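Local coordinates for protein racemase (Pseudovibrio sp. JE062, PDB 3MKC) that is a racemase-type member of the enolase superfamily, pairing a capping N-terminal domain with a C-terminal domain of the TIM-barrel kind, at residues 13-18 against 32-37; 41-46 against 375-380; 78-83 against 115-120. All blocks are in the same frame, centred on the assembly; numbering follows the deposited sequence.

Contact 1. Residues 13-18 against 32-37; sequences KSIEFI and VVVKVT
V32 meets F17 at the ring's edge, its CG1 3.8 Å from F17 CD1 and close to the ring plane. One residue on, V33 pairs with I18 through two backbone bonds: I18 N gives a straight one to V33 O, while V33 N reaches I18 O from well above the carbonyl plane. V34 then covers a face of the phenyl ring. With CG1 anti to the backbone N (chi1 176°), CG2 is the branch left to sit over the ring, 4.0 Å from the F17 centroid and offset toward the rim, a CH-pi contact. K35 and E16 exchange two nearly linear backbone bonds; their extended side chains run off the same face, yet K35 NZ and E16 OE1 stay 5.2 Å apart. V36 lies alongside I15, CG1 to CG1 3.9 Å. At T37 the ladder is distorted by a classic beta bulge, in which T37 O accepts from both K13 N (2.7 Å) and S14 N (3.1 Å). A water ties S14 OG, T37 OG1 and K35 O together. The I15, F17, V34 and V36 face packs onto helices 52-59 and 102-122 and the 72-76 loop, and strand 29-38 is bonded along its other edge to strand 43-48.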
loop_
_atom_site.group_PDB
_atom_site.type_symbol
_atom_site.label_atom_id
_atom_site.label_comp_id
_atom_site.label_asym_id
_atom_site.label_seq_id
_atom_site.Cartn_x
_atom_site.Cartn_y
_atom_site.Cartn_z
ATOM N N LYS A 13 25.289 -6.262 5.879
ATOM C CA LYS A 13 26.126 -5.940 7.028
ATOM C C LYS A 13 25.304 -5.388 8.190
ATOM O O LYS A 13 25.559 -5.707 9.353
ATOM C CB LYS A 13 27.196 -4.922 6.630
ATOM C CG LYS A 13 28.103 -4.497 7.778
ATOM C CD LYS A 13 29.153 -3.517 7.291
ATOM C CE LYS A 13 30.056 -3.044 8.413
ATOM N NZ LYS A 13 31.159 -2.206 7.860
ATOM N N SER A 14 24.315 -4.560 7.877
ATOM C CA SER A 14 23.491 -3.979 8.923
ATOM C C SER A 14 22.085 -3.635 8.460
ATOM O O SER A 14 21.818 -3.484 7.267
ATOM C CB SER A 14 24.153 -2.714 9.478
ATOM O OG SER A 14 24.122 -1.658 8.528
ATOM N N ILE A 15 21.189 -3.517 9.429
ATOM C CA ILE A 15 19.809 -3.162 9.163
ATOM C C ILE A 15 19.417 -2.163 10.236
ATOM O O ILE A 15 19.413 -2.475 11.434
ATOM C CB ILE A 15 18.877 -4.387 9.211
ATOM C CG1 ILE A 15 19.253 -5.364 8.089
ATOM C CG2 ILE A 15 17.422 -3.937 9.057
ATOM C CD1 ILE A 15 18.341 -6.582 7.985
ATOM N N GLU A 16 19.100 -0.957 9.793
ATOM C CA GLU A 16 18.734 0.127 10.685
ATOM C C GLU A 16 17.298 0.598 10.496
ATOM O O GLU A 16 16.847 0.848 9.376
ATOM C CB GLU A 16 19.702 1.297 10.473
ATOM C CG GLU A 16 19.301 2.597 11.145
ATOM C CD GLU A 16 20.368 3.676 11.013
ATOM O OE1 GLU A 16 20.954 3.814 9.915
ATOM O OE2 GLU A 16 20.617 4.395 12.006
ATOM N N PHE A 17 16.580 0.703 11.608
ATOM C CA PHE A 17 15.205 1.175 11.589
ATOM C C PHE A 17 15.281 2.638 12.006
ATOM O O PHE A 17 15.728 2.957 13.104
ATOM C CB PHE A 17 14.352 0.353 12.562
ATOM C CG PHE A 17 13.821 -0.931 11.962
ATOM C CD1 PHE A 17 12.478 -1.045 11.618
ATOM C CD2 PHE A 17 14.672 -2.002 11.704
ATOM C CE1 PHE A 17 11.985 -2.208 11.021
ATOM C CE2 PHE A 17 14.190 -3.173 11.105
ATOM C CZ PHE A 17 12.841 -3.271 10.762
ATOM N N ILE A 18 14.842 3.523 11.120
ATOM C CA ILE A 18 14.923 4.952 11.373
ATOM C C ILE A 18 13.594 5.666 11.513
ATOM O O ILE A 18 12.947 5.994 10.522
ATOM C CB ILE A 18 15.724 5.639 10.249
ATOM C CG1 ILE A 18 17.104 4.994 10.143
ATOM C CG2 ILE A 18 15.826 7.138 10.513
ATOM C CD1 ILE A 18 17.885 5.404 8.916
ATOM N N VAL A 32 8.777 4.817 9.353
ATOM C CA VAL A 32 9.961 4.189 9.877
ATOM C C VAL A 32 10.752 3.704 8.684
ATOM O O VAL A 32 10.394 2.714 8.050
ATOM C CB VAL A 32 9.611 3.006 10.782
ATOM C CG1 VAL A 32 10.870 2.419 11.367
ATOM C CG2 VAL A 32 8.668 3.468 11.879
ATOM N N VAL A 33 11.813 4.427 8.356
ATOM C CA VAL A 33 12.645 4.037 7.233
ATOM C C VAL A 33 13.488 2.841 7.627
ATOM O O VAL A 33 14.016 2.783 8.737
ATOM C CB VAL A 33 13.594 5.174 6.809
ATOM C CG1 VAL A 33 14.508 4.695 5.687
ATOM C CG2 VAL A 33 12.789 6.380 6.363
ATOM N N VAL A 34 13.590 1.873 6.726
ATOM C CA VAL A 34 14.409 0.705 6.973
ATOM C C VAL A 34 15.572 0.758 5.988
ATOM O O VAL A 34 15.369 0.714 4.774
ATOM C CB VAL A 34 13.631 -0.601 6.750
ATOM C CG1 VAL A 34 14.569 -1.793 6.923
ATOM C CG2 VAL A 34 12.467 -0.684 7.723
ATOM N N LYS A 35 16.788 0.861 6.513
ATOM C CA LYS A 35 17.976 0.924 5.674
ATOM C C LYS A 35 18.816 -0.337 5.846
ATOM O O LYS A 35 19.337 -0.604 6.933
ATOM C CB LYS A 35 18.800 2.155 6.053
ATOM C CG LYS A 35 19.975 2.473 5.140
ATOM C CD LYS A 35 20.702 3.703 5.683
ATOM C CE LYS A 35 21.773 4.219 4.745
ATOM N NZ LYS A 35 22.270 5.557 5.203
ATOM N N VAL A 36 18.937 -1.119 4.776
ATOM C CA VAL A 36 19.731 -2.342 4.803
ATOM C C VAL A 36 21.014 -2.058 4.026
ATOM O O VAL A 36 20.977 -1.744 2.838
ATOM C CB VAL A 36 18.976 -3.522 4.146
ATOM C CG1 VAL A 36 19.796 -4.793 4.251
ATOM C CG2 VAL A 36 17.622 -3.712 4.821
ATOM N N THR A 37 22.147 -2.172 4.706
ATOM C CA THR A 37 23.437 -1.894 4.094
ATOM C C THR A 37 24.281 -3.148 3.921
ATOM O O THR A 37 24.339 -3.984 4.821
ATOM C CB THR A 37 24.215 -0.892 4.954
ATOM O OG1 THR A 37 23.366 0.221 5.262
ATOM C CG2 THR A 37 25.451 -0.396 4.209
HETATM O O HOH W 1 22.097 -0.251 7.447
#

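Contact 2. Residues 41-46 against 375-380; sequences GVYGLG and GIDLNQ
Y43 and D377 make the polar link: the phenol OH donates to D377 OD1 over 2.5 Å, a short bond that uses the syn lone pair of the carboxylate oxygen. OD1 lies in the plane of the tyrosine ring, at its edge, and the ring and carboxylate planes are turned 47° against each other. Y43 has CG between its backbone N and carbonyl carbon (chi1 61°), a rotamer that sends the ring out from strand 43-48 toward the 375-380 segment. The same OD1 also takes the backbone N of L378 at 2.9 Å, met from above the carboxylate plane. Two donors from different directions thus hold one oxygen and restrict rotation of the carboxylate; together they would be expected to favour its ionised form. K35 and K120 each make a cation-pi contact with the Y43 ring, so the phenol sits among positive charges that may make its OH a better donor.

The apolar part belongs to L45. Its CD1 presses against the backbone where D377 passes into L378, 3.8 Å from D377 CA and equally near L378 N. The L378 side chain crosses at a slant, with its CG 3.9 Å from L45 CD1 and 4.0 Å from L45 CD2, so both leucine methyls are engaged. I376 adds its carbonyl, 4.1 Å from L45 CD1, and its side chain also packs on I320 and A323 of helix 319-331.

Strand 43-48 is an outer strand of the three-stranded N-terminal sheet, and 377-378 pairs with 355-356 close to the C-terminus. The contact brings this last part of the chain against the sheet, as in enolase-superfamily proteins, where it probably helps complete the capping domain beside the barrel.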
loop_
_atom_site.group_PDB
_atom_site.type_symbol
_atom_site.label_atom_id
_atom_site.label_comp_id
_atom_site.label_asym_id
_atom_site.label_seq_id
_atom_site.Cartn_x
_atom_site.Cartn_y
_atom_site.Cartn_z
ATOM N N GLY A 41 28.912 -1.107 1.476
ATOM C CA GLY A 41 28.351 0.213 1.717
ATOM C C GLY A 41 27.113 0.545 0.904
ATOM O O GLY A 41 26.536 1.622 1.052
ATOM N N VAL A 42 26.704 -0.365 0.031
ATOM C CA VAL A 42 25.512 -0.137 -0.776
ATOM C C VAL A 42 24.316 -0.403 0.124
ATOM O O VAL A 42 24.359 -1.305 0.958
ATOM C CB VAL A 42 25.455 -1.098 -1.976
ATOM C CG1 VAL A 42 24.254 -0.770 -2.844
ATOM C CG2 VAL A 42 26.741 -0.992 -2.787
ATOM N N TYR A 43 23.253 0.376 -0.030
ATOM C CA TYR A 43 22.080 0.173 0.813
ATOM C C TYR A 43 20.749 0.209 0.070
ATOM O O TYR A 43 20.652 0.707 -1.055
ATOM C CB TYR A 43 22.072 1.199 1.954
ATOM C CG TYR A 43 21.997 2.639 1.505
ATOM C CD1 TYR A 43 20.795 3.190 1.067
ATOM C CD2 TYR A 43 23.131 3.459 1.525
ATOM C CE1 TYR A 43 20.716 4.520 0.663
ATOM C CE2 TYR A 43 23.064 4.791 1.121
ATOM C CZ TYR A 43 21.852 5.316 0.695
ATOM O OH TYR A 43 21.755 6.640 0.332
ATOM N N GLY A 44 19.734 -0.355 0.718
ATOM C CA GLY A 44 18.395 -0.402 0.169
ATOM C C GLY A 44 17.456 0.253 1.164
ATOM O O GLY A 44 17.657 0.154 2.380
ATOM N N LEU A 45 16.425 0.910 0.651
ATOM C CA LEU A 45 15.470 1.609 1.490
ATOM C C LEU A 45 14.066 1.030 1.407
ATOM O O LEU A 45 13.572 0.726 0.325
ATOM C CB LEU A 45 15.417 3.083 1.088
ATOM C CG LEU A 45 16.732 3.851 1.223
ATOM C CD1 LEU A 45 16.632 5.183 0.508
ATOM C CD2 LEU A 45 17.049 4.043 2.696
ATOM N N GLY A 46 13.441 0.889 2.569
ATOM C CA GLY A 46 12.083 0.385 2.645
ATOM C C GLY A 46 11.449 1.133 3.794
ATOM O O GLY A 46 12.091 1.989 4.392
ATOM N N GLY A 375 14.784 2.868 -7.149
ATOM C CA GLY A 375 15.037 4.170 -7.740
ATOM C C GLY A 375 14.752 5.344 -6.832
ATOM O O GLY A 375 14.092 6.305 -7.228
ATOM N N ILE A 376 15.248 5.277 -5.604
ATOM C CA ILE A 376 15.037 6.363 -4.662
ATOM C C ILE A 376 16.198 6.498 -3.698
ATOM O O ILE A 376 17.012 5.581 -3.542
ATOM C CB ILE A 376 13.772 6.145 -3.810
ATOM C CG1 ILE A 376 13.825 4.758 -3.164
ATOM C CG2 ILE A 376 12.524 6.335 -4.657
ATOM C CD1 ILE A 376 12.658 4.482 -2.226
ATOM N N ASP A 377 16.266 7.656 -3.052
ATOM C CA ASP A 377 17.298 7.907 -2.065
ATOM C C ASP A 377 16.779 8.916 -1.054
ATOM O O ASP A 377 15.896 9.728 -1.354
ATOM C CB ASP A 377 18.572 8.428 -2.727
ATOM C CG ASP A 377 19.822 8.065 -1.944
ATOM O OD1 ASP A 377 19.691 7.483 -0.843
ATOM O OD2 ASP A 377 20.936 8.357 -2.428
ATOM N N LEU A 378 17.326 8.854 0.153
ATOM C CA LEU A 378 16.914 9.752 1.219
ATOM C C LEU A 378 17.369 11.177 0.983
ATOM O O LEU A 378 18.480 11.417 0.506
ATOM C CB LEU A 378 17.482 9.285 2.557
ATOM C CG LEU A 378 16.971 7.974 3.144
ATOM C CD1 LEU A 378 17.816 7.611 4.358
ATOM C CD2 LEU A 378 15.506 8.118 3.524
ATOM N N ASN A 379 16.497 12.116 1.326
ATOM C CA ASN A 379 16.801 13.531 1.212
ATOM C C ASN A 379 17.414 13.917 2.564
ATOM O O ASN A 379 16.698 14.249 3.510
ATOM C CB ASN A 379 15.516 14.312 0.963
ATOM C CG ASN A 379 15.736 15.802 0.966
ATOM O OD1 ASN A 379 16.850 16.276 1.195
ATOM N ND2 ASN A 379 14.673 16.556 0.715
ATOM N N GLN A 380 18.740 13.868 2.647
ATOM C CA GLN A 380 19.445 14.162 3.892
ATOM C C GLN A 380 19.150 15.521 4.528
ATOM O O GLN A 380 18.973 15.603 5.743
ATOM C CB GLN A 380 20.952 14.006 3.685
ATOM C CG GLN A 380 21.351 12.677 3.069
ATOM C CD GLN A 380 22.855 12.475 3.048
ATOM O OE1 GLN A 380 23.607 13.348 2.610
ATOM N NE2 GLN A 380 23.299 11.313 3.515
#

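Contact 3. Residues 78-83 against 115-120; sequences RLPIEI and YDLAGK
I83 is the main bump here: its CD1 methyl stands almost over the centre of the Y115 ring, 3.5 Å from the centroid and only 10° off the ring normal, a close CH-pi contact. The CG2 branch drops over the far rim at 3.6 Å from Y115 CE2, so the isoleucine lies across the ring with both ends touching. Extended chi2 (-180°) carries CD1 out to that position. The small A118 forms the hollow beside it. There the turn's backbone rests on the alanine methyl, with P80 O 3.6 Å from A118 CB, and I83 CD1 borders the same methyl at 4.2 Å. On the other flank P80 wedges its ring against L117, CG to CD2 3.5 Å, the two side chains slanting across each other. The type I turn from L79 to E82, closed by E82 N to L79 O, brings P80 and I83 round to the helix together, and the R78-E82 salt bridge spans the turn's outer side. E82 is the N-cap of helix 83-93, so the contact sets the start of that helix against helix 102-122. Y115 OH is hydrogen-bonded to T295 OG1 of helix 293-306, and L117 continues toward V36 of strand 29-38.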
loop_
_atom_site.group_PDB
_atom_site.type_symbol
_atom_site.label_atom_id
_atom_site.label_comp_id
_atom_site.label_asym_id
_atom_site.label_seq_id
_atom_site.Cartn_x
_atom_site.Cartn_y
_atom_site.Cartn_z
ATOM N N ARG A 78 23.276 -12.501 5.116
ATOM C CA ARG A 78 22.695 -13.113 3.924
ATOM C C ARG A 78 22.886 -12.268 2.668
ATOM O O ARG A 78 23.075 -11.052 2.744
ATOM C CB ARG A 78 21.191 -13.362 4.137
ATOM C CG ARG A 78 20.844 -14.296 5.304
ATOM C CD ARG A 78 21.390 -15.695 5.075
ATOM N NE ARG A 78 20.790 -16.345 3.912
ATOM C CZ ARG A 78 19.590 -16.918 3.912
ATOM N NH1 ARG A 78 18.856 -16.925 5.020
ATOM N NH2 ARG A 78 19.120 -17.489 2.806
ATOM N N LEU A 79 22.848 -12.925 1.511
ATOM C CA LEU A 79 22.985 -12.230 0.236
ATOM C C LEU A 79 21.598 -11.679 -0.090
ATOM O O LEU A 79 20.628 -12.435 -0.160
ATOM C CB LEU A 79 23.453 -13.208 -0.844
ATOM C CG LEU A 79 24.795 -13.891 -0.538
ATOM C CD1 LEU A 79 25.149 -14.898 -1.627
ATOM C CD2 LEU A 79 25.877 -12.834 -0.414
ATOM N N PRO A 80 21.490 -10.353 -0.287
ATOM C CA PRO A 80 20.265 -9.606 -0.597
ATOM C C PRO A 80 19.407 -10.177 -1.721
ATOM O O PRO A 80 18.192 -9.961 -1.749
ATOM C CB PRO A 80 20.789 -8.214 -0.938
ATOM C CG PRO A 80 22.033 -8.113 -0.128
ATOM C CD PRO A 80 22.657 -9.458 -0.347
ATOM N N ILE A 81 20.040 -10.896 -2.643
ATOM C CA ILE A 81 19.342 -11.488 -3.774
ATOM C C ILE A 81 18.367 -12.608 -3.379
ATOM O O ILE A 81 17.409 -12.871 -4.097
ATOM C CB ILE A 81 20.350 -12.029 -4.821
ATOM C CG1 ILE A 81 19.609 -12.591 -6.035
ATOM C CG2 ILE A 81 21.216 -13.122 -4.204
ATOM C CD1 ILE A 81 18.737 -11.585 -6.751
ATOM N N GLU A 82 18.602 -13.257 -2.241
ATOM C CA GLU A 82 17.720 -14.339 -1.795
ATOM C C GLU A 82 16.584 -13.763 -0.953
ATOM O O GLU A 82 16.390 -14.147 0.201
ATOM C CB GLU A 82 18.504 -15.362 -0.965
ATOM C CG GLU A 82 19.758 -15.883 -1.649
ATOM C CD GLU A 82 20.300 -17.131 -0.988
ATOM O OE1 GLU A 82 20.678 -17.068 0.196
ATOM O OE2 GLU A 82 20.341 -18.185 -1.653
ATOM N N ILE A 83 15.825 -12.851 -1.545
ATOM C CA ILE A 83 14.735 -12.199 -0.836
ATOM C C ILE A 83 13.680 -13.151 -0.304
ATOM O O ILE A 83 13.220 -13.000 0.824
ATOM C CB ILE A 83 14.049 -11.152 -1.725
ATOM C CG1 ILE A 83 15.113 -10.247 -2.352
ATOM C CG2 ILE A 83 13.075 -10.328 -0.900
ATOM C CD1 ILE A 83 14.559 -9.165 -3.258
ATOM N N TYR A 115 14.533 -5.421 -1.981
ATOM C CA TYR A 115 14.319 -5.259 -3.411
ATOM C C TYR A 115 15.147 -4.081 -3.905
ATOM O O TYR A 115 15.673 -4.101 -5.015
ATOM C CB TYR A 115 12.830 -5.037 -3.700
ATOM C CG TYR A 115 12.054 -6.331 -3.710
ATOM C CD1 TYR A 115 12.030 -7.140 -4.846
ATOM C CD2 TYR A 115 11.412 -6.793 -2.562
ATOM C CE1 TYR A 115 11.398 -8.375 -4.837
ATOM C CE2 TYR A 115 10.774 -8.034 -2.541
ATOM C CZ TYR A 115 10.776 -8.818 -3.680
ATOM O OH TYR A 115 10.185 -10.061 -3.662
ATOM N N ASP A 116 15.268 -3.053 -3.070
ATOM C CA ASP A 116 16.042 -1.878 -3.447
ATOM C C ASP A 116 17.520 -2.249 -3.451
ATOM O O ASP A 116 18.238 -1.953 -4.404
ATOM C CB ASP A 116 15.767 -0.733 -2.466
ATOM C CG ASP A 116 16.351 0.598 -2.927
ATOM O OD1 ASP A 116 16.389 0.844 -4.150
ATOM O OD2 ASP A 116 16.748 1.407 -2.062
ATOM N N LEU A 117 17.967 -2.916 -2.394
ATOM C CA LEU A 117 19.366 -3.316 -2.294
ATOM C C LEU A 117 19.778 -4.317 -3.372
ATOM O O LEU A 117 20.775 -4.110 -4.064
ATOM C CB LEU A 117 19.642 -3.897 -0.908
ATOM C CG LEU A 117 21.043 -4.446 -0.653
ATOM C CD1 LEU A 117 22.097 -3.412 -1.064
ATOM C CD2 LEU A 117 21.174 -4.807 0.823
ATOM N N ALA A 118 19.013 -5.397 -3.524
ATOM C CA ALA A 118 19.328 -6.421 -4.521
ATOM C C ALA A 118 19.393 -5.832 -5.928
ATOM O O ALA A 118 20.250 -6.204 -6.733
ATOM C CB ALA A 118 18.286 -7.539 -4.477
ATOM N N GLY A 119 18.474 -4.919 -6.218
ATOM C CA GLY A 119 18.453 -4.296 -7.527
ATOM C C GLY A 119 19.691 -3.446 -7.733
ATOM O O GLY A 119 20.330 -3.504 -8.784
ATOM N N LYS A 120 20.036 -2.651 -6.728
ATOM C CA LYS A 120 21.202 -1.784 -6.836
ATOM C C LYS A 120 22.495 -2.568 -6.995
ATOM O O LYS A 120 23.397 -2.132 -7.708
ATOM C CB LYS A 120 21.263 -0.837 -5.633
ATOM C CG LYS A 120 20.164 0.227 -5.679
ATOM C CD LYS A 120 20.023 1.002 -4.373
ATOM C CE LYS A 120 21.213 1.905 -4.093
ATOM N NZ LYS A 120 20.984 2.730 -2.861
#

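Contact 1 and the 41-46 half of contact 2 belong to one antiparallel sheet: strand 29-38 bonds to 43-48 through V34 N to G46 O and V36 O to G44 N, each 2.8 Å, and the centres of the two contacts lie 10 Å apart. Contact 3 sits about 13 Å from the centre of either. Its helix is fastened to the 41-46 segment by K120 NZ to Y43 O (2.7 Å) and D116 OD2 to L45 N (2.8 Å). With contact 1 it meets more lightly, L117 CD2 lying 3.7 Å from V36 O. Contacts 1 and 3 thus build the N-terminal domain internally, sheet within itself and turn against helix, whereas contact 2 ties that sheet to the segment near the C-terminus.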